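Local coordinates for protein RNA-dependent RNA polymerase (Toscana virus, PDB 6QW0) that probably cleaves capped host RNAs with its manganese-dependent endonuclease domain, supplying the short primers from which the viral polymerase starts transcription by cap snatching, at residues Leu21-Ser26 with Gly174-Leu179; Phe83-Asp88 with Val186-Phe191; Glu96-Leu101 with Ala159-Ser164; Gln111-Ile116 with Val124-Phe129. One frame throughout, in Å; residues are numbered along the deposited sequence.

Interaction 1: residues Leu21-Ser26 with Gly174-Leu179; sequences LRRYES and GVVSNL. With SO4 (sulfate ion), chain E.
The Tyr24 ring lies alongside the backbone of 174-179, with the carbonyl oxygen of Val175 at its edge and in its plane; the carbonyl oxygens of Ser177 and Leu179 also approach the edge. Its hydroxyl donates to Leu179 O (OH to O 2.6 Å), in the carbonyl plane and on a lone pair, and is itself bonded to Leu181 N. The same hydroxyl oxygen sits 3.1 Å above the plane of the Arg22 guanidinium, over its centre. A bend at chi3 (46°) brings the guanidinium over that hydroxyl, and Arg22 NH1 forms a salt bridge with Asp180. Strands 22-25 and 174-177 run antiparallel; Arg22 pairs with Ser177 and Tyr24 with Val175, each through two backbone bonds. Gly174, with phi 165°, passes so close to the partner strand that its CA lies 3.2 Å from Tyr24 O, a CA-H...O contact. Ser177 OG accepts from Leu179 N at 3.1 Å, closing an ST turn, and is also hydrogen-bonded to Ile167 O. Ser26 OG donates to a sulfate ion also held by Arg194. Strand 22-25 adds to the mixed sheet beside 174-177, which pairs with 163-171; helix 136-157 packs on Val176, and helix 183-203 on Tyr24.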
# COMPACT_ATOMS: atom_id res chain seq x y z
N LEU A 21 -0.86 6.63 -13.72
CA LEU A 21 0.29 6.61 -12.82
C LEU A 21 1.11 7.88 -12.99
O LEU A 21 1.32 8.36 -14.11
CB LEU A 21 1.17 5.39 -13.09
CG LEU A 21 0.56 4.02 -12.77
CD1 LEU A 21 1.42 2.94 -13.41
CD2 LEU A 21 0.38 3.77 -11.26
N ARG A 22 1.56 8.43 -11.87
CA ARG A 22 2.40 9.61 -11.82
C ARG A 22 3.70 9.28 -11.10
O ARG A 22 3.74 8.44 -10.19
CB ARG A 22 1.69 10.76 -11.09
CG ARG A 22 0.38 11.20 -11.77
CD ARG A 22 -0.45 12.13 -10.88
NE ARG A 22 0.39 13.16 -10.28
CZ ARG A 22 -0.04 14.08 -9.42
NH1 ARG A 22 -1.32 14.12 -9.06
NH2 ARG A 22 0.82 14.97 -8.92
N ARG A 23 4.76 9.99 -11.48
CA ARG A 23 6.04 9.86 -10.80
C ARG A 23 6.21 10.99 -9.80
O ARG A 23 5.98 12.16 -10.12
CB ARG A 23 7.21 9.85 -11.79
CG ARG A 23 7.09 8.78 -12.86
CD ARG A 23 8.46 8.39 -13.41
NE ARG A 23 8.36 7.19 -14.25
CZ ARG A 23 9.40 6.54 -14.74
NH1 ARG A 23 10.64 6.97 -14.47
NH2 ARG A 23 9.21 5.47 -15.49
N TYR A 24 6.62 10.63 -8.59
CA TYR A 24 6.84 11.57 -7.50
C TYR A 24 8.27 11.41 -7.02
O TYR A 24 8.76 10.28 -6.89
CB TYR A 24 5.92 11.30 -6.32
CG TYR A 24 4.44 11.47 -6.57
CD1 TYR A 24 3.83 12.70 -6.38
CD2 TYR A 24 3.66 10.40 -6.95
CE1 TYR A 24 2.48 12.86 -6.56
CE2 TYR A 24 2.29 10.56 -7.15
CZ TYR A 24 1.72 11.80 -6.94
OH TYR A 24 0.37 12.00 -7.11
N GLU A 25 8.95 12.52 -6.76
CA GLU A 25 10.29 12.46 -6.19
C GLU A 25 10.24 12.81 -4.72
O GLU A 25 9.51 13.73 -4.32
CB GLU A 25 11.24 13.42 -6.93
CG GLU A 25 11.62 12.95 -8.34
CD GLU A 25 10.49 13.14 -9.35
OE1 GLU A 25 10.22 12.20 -10.12
OE2 GLU A 25 9.88 14.23 -9.36
N SER A 26 11.01 12.09 -3.91
CA SER A 26 11.11 12.45 -2.50
C SER A 26 11.91 13.74 -2.33
O SER A 26 12.67 14.16 -3.21
CB SER A 26 11.75 11.32 -1.68
OG SER A 26 12.97 10.88 -2.24
N GLY A 174 11.64 7.91 -4.44
CA GLY A 174 10.33 8.44 -4.77
C GLY A 174 9.27 7.36 -4.81
O GLY A 174 9.46 6.26 -4.30
N VAL A 175 8.16 7.70 -5.46
CA VAL A 175 6.97 6.86 -5.52
C VAL A 175 6.37 6.98 -6.91
O VAL A 175 6.34 8.08 -7.47
CB VAL A 175 5.94 7.31 -4.45
CG1 VAL A 175 4.57 6.73 -4.72
CG2 VAL A 175 6.42 6.93 -3.05
N VAL A 176 5.91 5.86 -7.46
CA VAL A 176 5.04 5.87 -8.64
C VAL A 176 3.65 5.47 -8.16
O VAL A 176 3.48 4.39 -7.59
CB VAL A 176 5.55 4.92 -9.73
CG1 VAL A 176 4.59 4.93 -10.91
CG2 VAL A 176 6.94 5.36 -10.18
N SER A 177 2.67 6.35 -8.39
CA SER A 177 1.33 6.10 -7.87
C SER A 177 0.32 6.85 -8.72
O SER A 177 0.62 7.91 -9.27
CB SER A 177 1.20 6.55 -6.41
OG SER A 177 -0.09 6.23 -5.89
N ASN A 178 -0.90 6.31 -8.79
CA ASN A 178 -1.99 7.07 -9.40
C ASN A 178 -2.89 7.73 -8.35
O ASN A 178 -3.89 8.35 -8.71
CB ASN A 178 -2.80 6.21 -10.39
CG ASN A 178 -3.33 4.91 -9.80
OD1 ASN A 178 -2.97 4.51 -8.70
ND2 ASN A 178 -4.18 4.23 -10.56
N LEU A 179 -2.52 7.66 -7.07
CA LEU A 179 -3.10 8.58 -6.11
C LEU A 179 -2.51 9.98 -6.31
O LEU A 179 -1.45 10.14 -6.93
CB LEU A 179 -2.86 8.10 -4.68
CG LEU A 179 -3.58 6.82 -4.26
CD1 LEU A 179 -2.93 6.24 -3.00
CD2 LEU A 179 -5.06 7.09 -4.04
S SO4 E . 15.79 13.08 -1.24
O1 SO4 E . 16.01 14.34 -0.56
O2 SO4 E . 16.82 12.12 -0.85
O3 SO4 E . 15.84 13.30 -2.69
O4 SO4 E . 14.48 12.58 -0.86

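Interaction 2: residues Phe83-Asp88 with Val186-Phe191; sequences FGHLAD and VNEIVF
His85 and Ile189 meet where the turn that follows helix 77-82 faces one side of helix 183-203; the nearest CA atoms, those of Phe83 and Ile189, are 6.6 Å apart, and Phe83 O accepts from both Leu86 N and Ala87 N within the turn. The imidazole presents its edge to the isoleucine, His85 NE2 standing 3.8 Å from Ile189 CG1 in the ring plane, and the two side chains cross at about a right angle. Leu86 CG rests 3.6 Å above the centre of one face of the His85 ring. Glu188 CG makes an off-centre CH-pi contact, 4.3 Å from the His85 ring centroid. On the other branch of the isoleucine, Ile189 CG2 touches Phe83 CE1 at 3.9 Å, while Leu86 CD1 approaches Ile189 CD1 more loosely. Phe83 also stacks on Phe129 of the metal site. The bend at chi2 of Glu188 (72°) turns the carboxylate from the imidazole, leaving OE2 5.8 Å from His85 NE2; Thr62 and Gly60 bind its oxygens instead. The helix and turn are therefore joined by van der Waals packing, the imidazole edge included, and the carboxylate is engaged without a direct bond to the histidine.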
# COMPACT_ATOMS: atom_id res chain seq x y z
N PHE A 83 4.42 0.54 4.40
CA PHE A 83 3.06 1.02 4.21
C PHE A 83 2.21 0.89 5.46
O PHE A 83 0.99 1.10 5.41
CB PHE A 83 2.43 0.28 3.02
CG PHE A 83 3.15 0.51 1.72
CD1 PHE A 83 2.94 1.68 1.01
CD2 PHE A 83 4.06 -0.41 1.24
CE1 PHE A 83 3.62 1.93 -0.19
CE2 PHE A 83 4.74 -0.17 0.03
CZ PHE A 83 4.51 0.99 -0.67
N GLY A 84 2.85 0.62 6.61
CA GLY A 84 2.13 0.35 7.84
C GLY A 84 1.28 1.49 8.35
O GLY A 84 0.33 1.26 9.11
N HIS A 85 1.61 2.73 7.98
CA HIS A 85 0.81 3.88 8.38
C HIS A 85 -0.46 4.02 7.55
O HIS A 85 -1.34 4.79 7.92
CB HIS A 85 1.64 5.16 8.27
CG HIS A 85 2.08 5.48 6.87
ND1 HIS A 85 2.78 4.58 6.09
CD2 HIS A 85 1.93 6.59 6.12
CE1 HIS A 85 3.03 5.12 4.92
NE2 HIS A 85 2.53 6.34 4.91
N LEU A 86 -0.55 3.30 6.44
CA LEU A 86 -1.72 3.35 5.56
C LEU A 86 -2.63 2.16 5.75
O LEU A 86 -3.85 2.29 5.61
CB LEU A 86 -1.28 3.41 4.10
CG LEU A 86 -0.39 4.60 3.74
CD1 LEU A 86 0.02 4.48 2.29
CD2 LEU A 86 -1.11 5.91 4.00
N ALA A 87 -2.06 0.99 6.03
CA ALA A 87 -2.88 -0.20 6.19
C ALA A 87 -2.08 -1.23 6.96
O ALA A 87 -0.88 -1.40 6.73
CB ALA A 87 -3.31 -0.78 4.84
N ASP A 88 -2.75 -1.91 7.88
CA ASP A 88 -2.16 -3.10 8.46
C ASP A 88 -2.20 -4.23 7.43
O ASP A 88 -2.95 -4.18 6.44
CB ASP A 88 -2.91 -3.50 9.73
CG ASP A 88 -2.79 -2.45 10.83
OD1 ASP A 88 -1.80 -1.68 10.80
OD2 ASP A 88 -3.68 -2.39 11.70
N VAL A 186 4.43 11.52 0.08
CA VAL A 186 5.49 10.82 -0.64
C VAL A 186 6.69 10.59 0.27
O VAL A 186 7.24 9.49 0.35
CB VAL A 186 5.91 11.62 -1.89
CG1 VAL A 186 7.18 11.05 -2.53
CG2 VAL A 186 4.75 11.68 -2.90
N ASN A 187 7.09 11.64 0.98
CA ASN A 187 8.25 11.55 1.87
C ASN A 187 8.04 10.53 2.99
O ASN A 187 8.99 9.86 3.40
CB ASN A 187 8.55 12.93 2.46
CG ASN A 187 9.23 13.85 1.47
OD1 ASN A 187 9.66 13.42 0.39
ND2 ASN A 187 9.35 15.12 1.83
N GLU A 188 6.82 10.41 3.52
CA GLU A 188 6.61 9.44 4.60
C GLU A 188 6.77 8.01 4.09
O GLU A 188 7.42 7.18 4.74
CB GLU A 188 5.23 9.64 5.23
CG GLU A 188 5.06 8.92 6.58
CD GLU A 188 5.85 9.58 7.71
OE1 GLU A 188 6.35 10.71 7.51
OE2 GLU A 188 5.98 8.96 8.77
N ILE A 189 6.22 7.71 2.91
CA ILE A 189 6.40 6.39 2.32
C ILE A 189 7.88 6.11 2.07
O ILE A 189 8.40 5.05 2.44
CB ILE A 189 5.56 6.27 1.03
CG1 ILE A 189 4.07 6.28 1.39
CG2 ILE A 189 5.93 5.02 0.26
CD1 ILE A 189 3.17 6.81 0.27
N VAL A 190 8.57 7.04 1.41
CA VAL A 190 9.98 6.84 1.09
C VAL A 190 10.82 6.75 2.37
O VAL A 190 11.68 5.87 2.51
CB VAL A 190 10.49 7.95 0.16
CG1 VAL A 190 12.00 7.80 -0.08
CG2 VAL A 190 9.75 7.91 -1.17
N PHE A 191 10.56 7.64 3.33
CA PHE A 191 11.31 7.60 4.60
C PHE A 191 11.16 6.24 5.29
O PHE A 191 12.14 5.66 5.77
CB PHE A 191 10.82 8.73 5.50
CG PHE A 191 11.66 8.93 6.74
CD1 PHE A 191 11.36 8.22 7.90
CD2 PHE A 191 12.72 9.81 6.74
CE1 PHE A 191 12.11 8.40 9.05
CE2 PHE A 191 13.48 9.99 7.90
CZ PHE A 191 13.18 9.29 9.04

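Interaction 3: residues Glu96-Leu101 with Ala159-Ser164; sequences EVFGVL and AIKPIS
Val97, near the end of helix 94-98, brings its carbonyl oxygen within 3.8 Å of Lys161 NZ, a loose polar approach; the extended lysine chain carries its ammonium on to a salt bridge with Glu118. Phe98, the next residue, is the main apolar link. Its chi1 of -68° sets CG opposite the carbonyl carbon and sends the ring among three residues of 159-164. CD1 meets Ile160 CB at 4.0 Å, and CZ reaches Ile163 CD1 at 3.7 Å; both isoleucines approach the ring obliquely. Lys161 CB comes in at the ring edge, near its plane, 4.2 Å from Phe98 CE1. One face of the phenyl is covered by its own neighbour, Val97 CG1, offset toward the rim. Gly99 leaves the helix with a positive phi of 72°, turning the chain so that Leu101 again faces the other segment. There Leu101 CD2 presses on Ile160 CD1 at 3.4 Å, tighter than ordinary van der Waals contact, and the two side chains cross at a slant. Ile160 therefore bridges Phe98 through CB and CG2 and Leu101 through CD1. This surface packing joins the end of short helix 94-98 to the entry of strand 163-171. Arg157 of helix 136-157 touches Phe98, Leu101 and Ile163, while Val124 and Val126 of strand 124-131 flank Phe98 and Ile163 respectively.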
# COMPACT_ATOMS: atom_id res chain seq x y z
N GLU A 96 -14.77 -12.04 -0.10
CA GLU A 96 -15.41 -11.53 1.10
C GLU A 96 -16.21 -10.27 0.83
O GLU A 96 -17.13 -9.96 1.59
CB GLU A 96 -14.37 -11.28 2.18
CG GLU A 96 -13.44 -12.45 2.41
CD GLU A 96 -12.34 -12.13 3.40
OE1 GLU A 96 -12.64 -11.43 4.39
OE2 GLU A 96 -11.19 -12.55 3.17
N VAL A 97 -15.89 -9.54 -0.23
CA VAL A 97 -16.58 -8.30 -0.54
C VAL A 97 -17.64 -8.50 -1.62
O VAL A 97 -18.70 -7.88 -1.57
CB VAL A 97 -15.55 -7.23 -0.97
CG1 VAL A 97 -16.25 -5.97 -1.45
CG2 VAL A 97 -14.63 -6.90 0.19
N PHE A 98 -17.37 -9.36 -2.61
CA PHE A 98 -18.24 -9.50 -3.78
C PHE A 98 -19.01 -10.81 -3.85
O PHE A 98 -19.99 -10.88 -4.60
CB PHE A 98 -17.42 -9.36 -5.07
CG PHE A 98 -16.88 -7.98 -5.30
CD1 PHE A 98 -17.69 -6.98 -5.83
CD2 PHE A 98 -15.57 -7.67 -4.97
CE1 PHE A 98 -17.20 -5.71 -6.04
CE2 PHE A 98 -15.08 -6.40 -5.17
CZ PHE A 98 -15.90 -5.41 -5.71
N GLY A 99 -18.60 -11.84 -3.11
CA GLY A 99 -19.10 -13.18 -3.38
C GLY A 99 -18.52 -13.74 -4.67
O GLY A 99 -17.83 -13.02 -5.40
N VAL A 100 -18.79 -15.01 -4.97
CA VAL A 100 -18.23 -15.61 -6.18
C VAL A 100 -18.97 -15.08 -7.40
O VAL A 100 -20.11 -14.61 -7.32
CB VAL A 100 -18.32 -17.15 -6.11
CG1 VAL A 100 -17.65 -17.67 -4.84
CG2 VAL A 100 -19.77 -17.58 -6.16
N LEU A 101 -18.30 -15.15 -8.55
CA LEU A 101 -18.90 -14.82 -9.85
C LEU A 101 -19.29 -16.09 -10.59
O LEU A 101 -18.62 -17.12 -10.50
CB LEU A 101 -17.92 -14.03 -10.72
CG LEU A 101 -17.49 -12.65 -10.24
CD1 LEU A 101 -16.85 -11.88 -11.39
CD2 LEU A 101 -18.67 -11.89 -9.70
N ALA A 159 -18.65 -5.13 -12.58
CA ALA A 159 -20.02 -5.31 -13.01
C ALA A 159 -20.99 -5.32 -11.84
O ALA A 159 -22.19 -5.12 -12.04
CB ALA A 159 -20.16 -6.62 -13.78
N ILE A 160 -20.48 -5.55 -10.63
CA ILE A 160 -21.28 -5.62 -9.41
C ILE A 160 -21.31 -4.25 -8.74
O ILE A 160 -22.39 -3.71 -8.49
CB ILE A 160 -20.73 -6.69 -8.47
CG1 ILE A 160 -20.76 -8.05 -9.15
CG2 ILE A 160 -21.52 -6.71 -7.15
CD1 ILE A 160 -20.17 -9.13 -8.32
N LYS A 161 -20.13 -3.69 -8.46
CA LYS A 161 -19.99 -2.35 -7.92
C LYS A 161 -18.82 -1.73 -8.66
O LYS A 161 -17.82 -2.42 -8.91
CB LYS A 161 -19.72 -2.32 -6.41
CG LYS A 161 -20.81 -2.97 -5.57
CD LYS A 161 -20.35 -3.19 -4.14
CE LYS A 161 -21.41 -3.93 -3.33
NZ LYS A 161 -20.81 -4.76 -2.25
N PRO A 162 -18.89 -0.44 -8.98
CA PRO A 162 -17.75 0.21 -9.65
C PRO A 162 -16.50 0.14 -8.78
O PRO A 162 -16.56 0.28 -7.55
CB PRO A 162 -18.23 1.65 -9.85
CG PRO A 162 -19.30 1.84 -8.85
CD PRO A 162 -19.96 0.51 -8.67
N ILE A 163 -15.37 -0.10 -9.43
CA ILE A 163 -14.08 -0.20 -8.75
C ILE A 163 -13.14 0.86 -9.32
O ILE A 163 -13.10 1.07 -10.54
CB ILE A 163 -13.47 -1.61 -8.93
CG1 ILE A 163 -14.31 -2.66 -8.20
CG2 ILE A 163 -11.99 -1.65 -8.44
CD1 ILE A 163 -13.89 -4.10 -8.51
N SER A 164 -12.35 1.49 -8.45
CA SER A 164 -11.18 2.25 -8.87
C SER A 164 -9.95 1.53 -8.35
O SER A 164 -9.93 1.14 -7.17
CB SER A 164 -11.24 3.69 -8.36
OG SER A 164 -12.33 4.39 -8.94

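Interaction 4: residues Gln111-Ile116 with Val124-Phe129; sequences QSPDMI and VYVVEF. With MN3 (manganese (III) ion), chain C.
Asp114 and Glu128 share a manganese ion at the mouth of a beta hairpin, 115-118 with 124-131, in an endonuclease fold of the PDDEXK clan; Asp114 and Met115 both face Val127, a classic beta bulge. Metal bonds come first: Asp114 OD2 and Glu128 OE2 each bind manganese at 2.2 Å, Phe129 O at 2.3 Å, and two waters and His79 NE2 complete the six ligands. A second manganese ion lies about 3 Å from the Asp114 side chain. Binding the same ion brings Asp114 OD2 and Glu128 OE2 to 3.1 Å. Hydrogen bonds then fix these ligands. Phe129 N gives a fairly straight bond (160°) to Asp114 OD2, met on its anti side. Asp114 N donates to Glu128 OE1 at 2.9 Å, nearly along the C-O axis; a water donates both to this oxygen and to Ser112 O. The bend at chi2 of Glu128 (64°) turns its carboxylate toward Asp114. Met115 and Val127 exchange two backbone bonds, as a hydrogen-bonded antiparallel pair. The Phe129 ring also lies against the Asp114 carboxylate, the planes 18° apart. Among apolar contacts, Pro113 CG packs on Val126 CG1 and Ile116 CG2 on Val124 CG1. Met115, a selenomethionine, bends at its last torsion and makes an oblique Met-aromatic contact, its SE 3.8 Å from Phe129 CZ.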
# COMPACT_ATOMS: atom_id res chain seq x y z
N GLN A 111 -7.83 -13.89 -4.64
CA GLN A 111 -6.81 -12.86 -4.62
C GLN A 111 -7.06 -11.89 -3.48
O GLN A 111 -8.20 -11.63 -3.09
CB GLN A 111 -6.78 -12.11 -5.95
CG GLN A 111 -6.21 -12.90 -7.10
CD GLN A 111 -5.88 -12.01 -8.28
OE1 GLN A 111 -6.77 -11.37 -8.86
NE2 GLN A 111 -4.61 -11.95 -8.66
N SER A 112 -5.98 -11.30 -2.97
CA SER A 112 -6.04 -10.45 -1.78
C SER A 112 -5.14 -9.23 -1.97
O SER A 112 -3.99 -9.20 -1.50
CB SER A 112 -5.63 -11.23 -0.53
OG SER A 112 -5.73 -10.42 0.63
N PRO A 113 -5.65 -8.18 -2.62
CA PRO A 113 -4.90 -6.92 -2.69
C PRO A 113 -4.72 -6.32 -1.30
O PRO A 113 -5.36 -6.73 -0.33
CB PRO A 113 -5.78 -6.02 -3.57
CG PRO A 113 -6.94 -6.88 -4.03
CD PRO A 113 -7.04 -8.02 -3.07
N ASP A 114 -3.84 -5.33 -1.20
CA ASP A 114 -3.51 -4.78 0.12
C ASP A 114 -4.71 -4.11 0.78
O ASP A 114 -4.84 -4.13 2.01
CB ASP A 114 -2.36 -3.79 0.02
CG ASP A 114 -1.01 -4.48 -0.11
OD1 ASP A 114 -0.70 -5.33 0.74
OD2 ASP A 114 -0.28 -4.20 -1.09
N MSE A 115 -5.59 -3.49 -0.00
CA MSE A 115 -6.79 -2.87 0.55
C MSE A 115 -7.97 -3.06 -0.41
O MSE A 115 -7.80 -2.93 -1.62
CB MSE A 115 -6.60 -1.37 0.82
CG MSE A 115 -5.31 -0.95 1.55
SE MSE A 115 -5.30 0.95 1.90
CE MSE A 115 -6.61 0.93 3.37
N ILE A 116 -9.14 -3.39 0.14
CA ILE A 116 -10.42 -3.32 -0.57
C ILE A 116 -11.35 -2.49 0.31
O ILE A 116 -11.75 -2.93 1.40
CB ILE A 116 -11.04 -4.70 -0.86
CG1 ILE A 116 -10.05 -5.60 -1.60
CG2 ILE A 116 -12.32 -4.55 -1.69
CD1 ILE A 116 -10.53 -7.05 -1.78
N VAL A 124 -16.14 0.80 -4.83
CA VAL A 124 -15.13 -0.03 -4.18
C VAL A 124 -13.76 0.42 -4.65
O VAL A 124 -13.53 0.59 -5.85
CB VAL A 124 -15.34 -1.52 -4.48
CG1 VAL A 124 -14.21 -2.34 -3.85
CG2 VAL A 124 -16.71 -1.99 -3.96
N TYR A 125 -12.86 0.65 -3.70
CA TYR A 125 -11.51 1.10 -4.01
C TYR A 125 -10.54 -0.03 -3.69
O TYR A 125 -10.53 -0.55 -2.57
CB TYR A 125 -11.18 2.38 -3.25
CG TYR A 125 -12.14 3.50 -3.60
CD1 TYR A 125 -11.90 4.34 -4.68
CD2 TYR A 125 -13.33 3.68 -2.88
CE1 TYR A 125 -12.80 5.35 -5.01
CE2 TYR A 125 -14.23 4.68 -3.22
CZ TYR A 125 -13.96 5.51 -4.28
OH TYR A 125 -14.86 6.50 -4.60
N VAL A 126 -9.76 -0.44 -4.69
CA VAL A 126 -8.78 -1.51 -4.53
C VAL A 126 -7.40 -0.85 -4.58
O VAL A 126 -7.10 -0.11 -5.52
CB VAL A 126 -8.94 -2.59 -5.61
CG1 VAL A 126 -7.82 -3.61 -5.53
CG2 VAL A 126 -10.31 -3.27 -5.49
N VAL A 127 -6.58 -1.09 -3.55
CA VAL A 127 -5.28 -0.44 -3.42
C VAL A 127 -4.21 -1.51 -3.25
O VAL A 127 -4.37 -2.42 -2.44
CB VAL A 127 -5.24 0.55 -2.24
CG1 VAL A 127 -3.91 1.30 -2.23
CG2 VAL A 127 -6.39 1.54 -2.31
N GLU A 128 -3.14 -1.42 -4.03
CA GLU A 128 -2.05 -2.38 -3.93
C GLU A 128 -0.74 -1.63 -3.73
O GLU A 128 -0.47 -0.65 -4.44
CB GLU A 128 -1.96 -3.29 -5.15
CG GLU A 128 -0.80 -4.26 -5.11
CD GLU A 128 -0.88 -5.27 -3.96
OE1 GLU A 128 -1.96 -5.53 -3.40
OE2 GLU A 128 0.18 -5.83 -3.63
N PHE A 129 0.05 -2.09 -2.75
CA PHE A 129 1.36 -1.53 -2.42
C PHE A 129 2.46 -2.43 -2.99
O PHE A 129 2.32 -3.65 -3.03
CB PHE A 129 1.58 -1.43 -0.90
CG PHE A 129 0.45 -0.81 -0.12
CD1 PHE A 129 -0.16 0.37 -0.51
CD2 PHE A 129 0.05 -1.40 1.07
CE1 PHE A 129 -1.19 0.92 0.26
CE2 PHE A 129 -0.97 -0.85 1.84
CZ PHE A 129 -1.59 0.31 1.43
MN MN3 C . 1.47 -5.39 -1.85
O HOH W 1 -1.64 -7.89 -1.91
O HOH W 2 1.30 -7.62 -1.07
O HOH W 3 3.08 -6.77 -2.88

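How the interactions relate
Interaction 4 holds the manganese site; interactions 2 and 3 touch interaction 4 directly, while interaction 1 lies farther off, centres 18 Å apart, with the Ser177 side chain about 12 Å from a manganese ion. Interaction 2 has its centre 15 Å from that of interaction 4: Phe83 CD2 is 3.4 Å from Phe129 CB, and Ala87 CB packs on Met115 CG. Interaction 3, centred 12 Å from interaction 4, meets it through the sheet, where Pro162 O and Ser164 O probably accept from Val124 N and Val126 N. Interaction 1 extends the same sheet beyond strand 163-171; it stays about 5 Å from interaction 4 at the nearest atoms but touches interaction 2, Val175 CG2 packing on Ile189 CG2 at 3.9 Å.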